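Local atomic coordinates of PROTEIN (hypothetical protein EF0366) (Enterococcus faecalis, PDB entry 1VPY), a protein that is of unknown function, belongs to the DUF72 family and folds as a TIM-type alpha/beta barrel. Residues M75-G80 and F117-S122. Residues are numbered along the deposited sequence; the frame is centred on the assembly and turned at random.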
HETATM    1  N   MSE A  75       1.451   4.475  -5.025  1.00 39.72           N
HETATM    2  CA  MSE A  75       0.715   5.710  -5.020  1.00 40.26           C
HETATM    3  C   MSE A  75      -0.601   5.533  -4.276  1.00 39.57           C
HETATM    4  O   MSE A  75      -1.470   4.790  -4.715  1.00 39.40           O
HETATM    5  CB  MSE A  75       0.471   6.150  -6.463  1.00 41.16           C
HETATM    6  CG  MSE A  75       0.051   7.595  -6.606  1.00 44.88           C
HETATM    7 SE   MSE A  75       1.403   8.844  -5.892  1.00 55.24          SE
HETATM    8  CE  MSE A  75       3.085   8.073  -6.792  1.00 52.05           C
ATOM      9  N   LYS A  76      -0.744   6.205  -3.141  1.00 39.13           N
ATOM     10  CA  LYS A  76      -1.995   6.149  -2.403  1.00 38.83           C
ATOM     11  C   LYS A  76      -3.047   6.999  -3.117  1.00 38.75           C
ATOM     12  O   LYS A  76      -2.815   8.175  -3.387  1.00 39.33           O
ATOM     13  CB  LYS A  76      -1.795   6.613  -0.964  1.00 38.80           C
ATOM     14  CG  LYS A  76      -2.944   6.224  -0.041  1.00 38.23           C
ATOM     15  CD  LYS A  76      -2.600   6.442   1.417  1.00 36.17           C
ATOM     16  CE  LYS A  76      -3.761   5.977   2.278  1.00 35.57           C
ATOM     17  NZ  LYS A  76      -3.674   6.480   3.660  1.00 34.86           N
ATOM     18  N   VAL A  77      -4.189   6.398  -3.437  1.00 38.34           N
ATOM     19  CA  VAL A  77      -5.274   7.092  -4.152  1.00 38.06           C
ATOM     20  C   VAL A  77      -5.940   8.198  -3.323  1.00 37.90           C
ATOM     21  O   VAL A  77      -5.873   8.193  -2.086  1.00 38.00           O
ATOM     22  CB  VAL A  77      -6.367   6.103  -4.664  1.00 38.01           C
ATOM     23  CG1 VAL A  77      -5.748   5.015  -5.523  1.00 37.58           C
ATOM     24  CG2 VAL A  77      -7.141   5.500  -3.508  1.00 37.87           C
ATOM     25  N   TYR A  78      -6.574   9.137  -4.020  1.00 37.62           N
ATOM     26  CA  TYR A  78      -7.295  10.240  -3.391  1.00 37.74           C
ATOM     27  C   TYR A  78      -8.305   9.742  -2.342  1.00 37.79           C
ATOM     28  O   TYR A  78      -9.030   8.775  -2.579  1.00 37.61           O
ATOM     29  CB  TYR A  78      -7.988  11.101  -4.465  1.00 37.51           C
ATOM     30  CG  TYR A  78      -8.747  12.297  -3.921  1.00 37.64           C
ATOM     31  CD1 TYR A  78      -8.082  13.329  -3.253  1.00 37.74           C
ATOM     32  CD2 TYR A  78     -10.133  12.399  -4.073  1.00 37.38           C
ATOM     33  CE1 TYR A  78      -8.778  14.429  -2.743  1.00 37.69           C
ATOM     34  CE2 TYR A  78     -10.835  13.491  -3.571  1.00 37.07           C
ATOM     35  CZ  TYR A  78     -10.152  14.502  -2.908  1.00 37.50           C
ATOM     36  OH  TYR A  78     -10.840  15.589  -2.409  1.00 37.56           O
ATOM     37  N   SER A  79      -8.335  10.409  -1.190  1.00 37.99           N
ATOM     38  CA  SER A  79      -9.193  10.011  -0.065  1.00 38.32           C
ATOM     39  C   SER A  79     -10.641   9.717  -0.465  1.00 38.54           C
ATOM     40  O   SER A  79     -11.266   8.803   0.076  1.00 38.59           O
ATOM     41  CB  SER A  79      -9.144  11.047   1.067  1.00 38.19           C
ATOM     42  OG  SER A  79      -9.458  12.349   0.602  1.00 38.43           O
ATOM     43  N   GLY A  80     -11.158  10.495  -1.413  1.00 38.77           N
ATOM     44  CA  GLY A  80     -12.499  10.293  -1.950  1.00 39.15           C
ATOM     45  C   GLY A  80     -12.721   8.935  -2.593  1.00 39.50           C
ATOM     46  O   GLY A  80     -13.828   8.393  -2.541  1.00 39.74           O
ATOM     47  N   PHE A 117      -1.402   1.280  -7.192  1.00 36.08           N
ATOM     48  CA  PHE A 117      -2.226   2.262  -6.487  1.00 36.44           C
ATOM     49  C   PHE A 117      -2.725   1.638  -5.194  1.00 36.55           C
ATOM     50  O   PHE A 117      -3.307   0.549  -5.217  1.00 37.16           O
ATOM     51  CB  PHE A 117      -3.416   2.723  -7.333  1.00 36.30           C
ATOM     52  CG  PHE A 117      -3.030   3.591  -8.488  1.00 36.23           C
ATOM     53  CD1 PHE A 117      -2.442   4.833  -8.275  1.00 36.15           C
ATOM     54  CD2 PHE A 117      -3.251   3.169  -9.789  1.00 36.40           C
ATOM     55  CE1 PHE A 117      -2.074   5.638  -9.345  1.00 36.79           C
ATOM     56  CE2 PHE A 117      -2.884   3.966 -10.870  1.00 36.66           C
ATOM     57  CZ  PHE A 117      -2.294   5.200 -10.650  1.00 36.68           C
ATOM     58  N   LEU A 118      -2.479   2.302  -4.068  1.00 36.42           N
ATOM     59  CA  LEU A 118      -2.974   1.798  -2.790  1.00 36.42           C
ATOM     60  C   LEU A 118      -4.319   2.419  -2.484  1.00 36.56           C
ATOM     61  O   LEU A 118      -4.436   3.627  -2.339  1.00 36.74           O
ATOM     62  CB  LEU A 118      -1.978   2.025  -1.639  1.00 36.19           C
ATOM     63  CG  LEU A 118      -2.511   1.854  -0.208  1.00 36.26           C
ATOM     64  CD1 LEU A 118      -2.891   0.408   0.139  1.00 36.20           C
ATOM     65  CD2 LEU A 118      -1.518   2.406   0.789  1.00 35.99           C
ATOM     66  N   VAL A 119      -5.340   1.577  -2.423  1.00 37.06           N
ATOM     67  CA  VAL A 119      -6.665   2.008  -1.998  1.00 37.23           C
ATOM     68  C   VAL A 119      -6.852   1.448  -0.591  1.00 37.59           C
ATOM     69  O   VAL A 119      -7.055   0.245  -0.408  1.00 37.84           O
ATOM     70  CB  VAL A 119      -7.771   1.506  -2.957  1.00 37.24           C
ATOM     71  CG1 VAL A 119      -9.120   2.094  -2.584  1.00 37.11           C
ATOM     72  CG2 VAL A 119      -7.434   1.847  -4.406  1.00 37.09           C
ATOM     73  N   GLN A 120      -6.758   2.336   0.396  1.00 37.81           N
ATOM     74  CA  GLN A 120      -6.752   1.953   1.801  1.00 38.04           C
ATOM     75  C   GLN A 120      -8.038   2.428   2.498  1.00 38.13           C
ATOM     76  O   GLN A 120      -8.278   3.633   2.599  1.00 38.35           O
ATOM     77  CB  GLN A 120      -5.492   2.532   2.457  1.00 38.04           C
ATOM     78  CG  GLN A 120      -5.320   2.231   3.937  1.00 38.56           C
ATOM     79  CD  GLN A 120      -5.959   3.281   4.808  1.00 39.23           C
ATOM     80  OE1 GLN A 120      -5.598   4.462   4.754  1.00 40.11           O
ATOM     81  NE2 GLN A 120      -6.922   2.864   5.616  1.00 39.92           N
ATOM     82  N   PHE A 121      -8.851   1.481   2.972  1.00 38.11           N
ATOM     83  CA  PHE A 121     -10.171   1.790   3.553  1.00 38.53           C
ATOM     84  C   PHE A 121     -10.166   1.933   5.068  1.00 38.75           C
ATOM     85  O   PHE A 121      -9.255   1.477   5.744  1.00 39.10           O
ATOM     86  CB  PHE A 121     -11.207   0.737   3.145  1.00 38.48           C
ATOM     87  CG  PHE A 121     -11.500   0.719   1.678  1.00 38.31           C
ATOM     88  CD1 PHE A 121     -12.458   1.568   1.139  1.00 38.15           C
ATOM     89  CD2 PHE A 121     -10.807  -0.131   0.830  1.00 38.90           C
ATOM     90  CE1 PHE A 121     -12.730   1.563  -0.225  1.00 37.91           C
ATOM     91  CE2 PHE A 121     -11.071  -0.145  -0.535  1.00 38.91           C
ATOM     92  CZ  PHE A 121     -12.041   0.705  -1.061  1.00 38.27           C
ATOM     93  N   SER A 122     -11.207   2.556   5.597  1.00 39.26           N
ATOM     94  CA  SER A 122     -11.324   2.773   7.037  1.00 39.49           C
ATOM     95  C   SER A 122     -11.844   1.557   7.791  1.00 39.67           C
ATOM     96  O   SER A 122     -12.287   0.568   7.193  1.00 39.63           O
ATOM     97  CB  SER A 122     -12.232   3.961   7.305  1.00 39.36           C
ATOM     98  OG  SER A 122     -11.662   5.121   6.745  1.00 39.69           O
TER
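Met75 and Lys76 run parallel to Phe117 and Leu118, each facing its partner across the ends of two neighbouring strands. Two backbone hydrogen bonds tie them: Leu118 N gives to Met75 O (2.8 Å), and one step on Val77 N gives to Leu118 O (3.0 Å), so Leu118 is gripped through both its amide and its carbonyl. After Val77 the chain of 75-80 turns away, while 117-122 continues as strand to Gln120.

Lys76 and Leu118 lie side by side on the face turned to the barrel interior. Lys76, extended along its whole length with CG anti to the backbone N (chi1 -164°), reaches past Leu118 so that NZ donates a hydrogen bond to Gln120 OE1 at 3.0 Å, in the plane of that amide's carbonyl. The Gln120 chain bends at chi2 (-90°), which brings OE1 toward Lys76 NZ; NE2 makes a weak hydrogen bond to Phe121 O. Tyr51 offers Lys76 a cation-pi contact, and Glu150 and Arg204 touch Gln120.

On the other face, Met75 CB rests obliquely against the Phe117 ring, 3.7 Å from CD1; the rest of this selenomethionine bends away from 117-122, and the side chain also touches Leu108 of helix 106-109. Beyond the last bridge, Val77 points toward 117-122 and sets CG1 3.7 Å from Phe117 CB; the same methyl lies 3.8 Å from Val119 CG2. Phe101 meets the Phe117 ring edge-to-face, continuing this apolar layer between strands and outer helices.

Strands 72-76 and 114-120, with the helices that connect them, form a parallel beta-alpha-beta unit of the TIM barrel, with polar Lys76 and Gln120 at the C-terminal strand ends, where barrels of this fold usually place their active sites, though no activity is known for this protein.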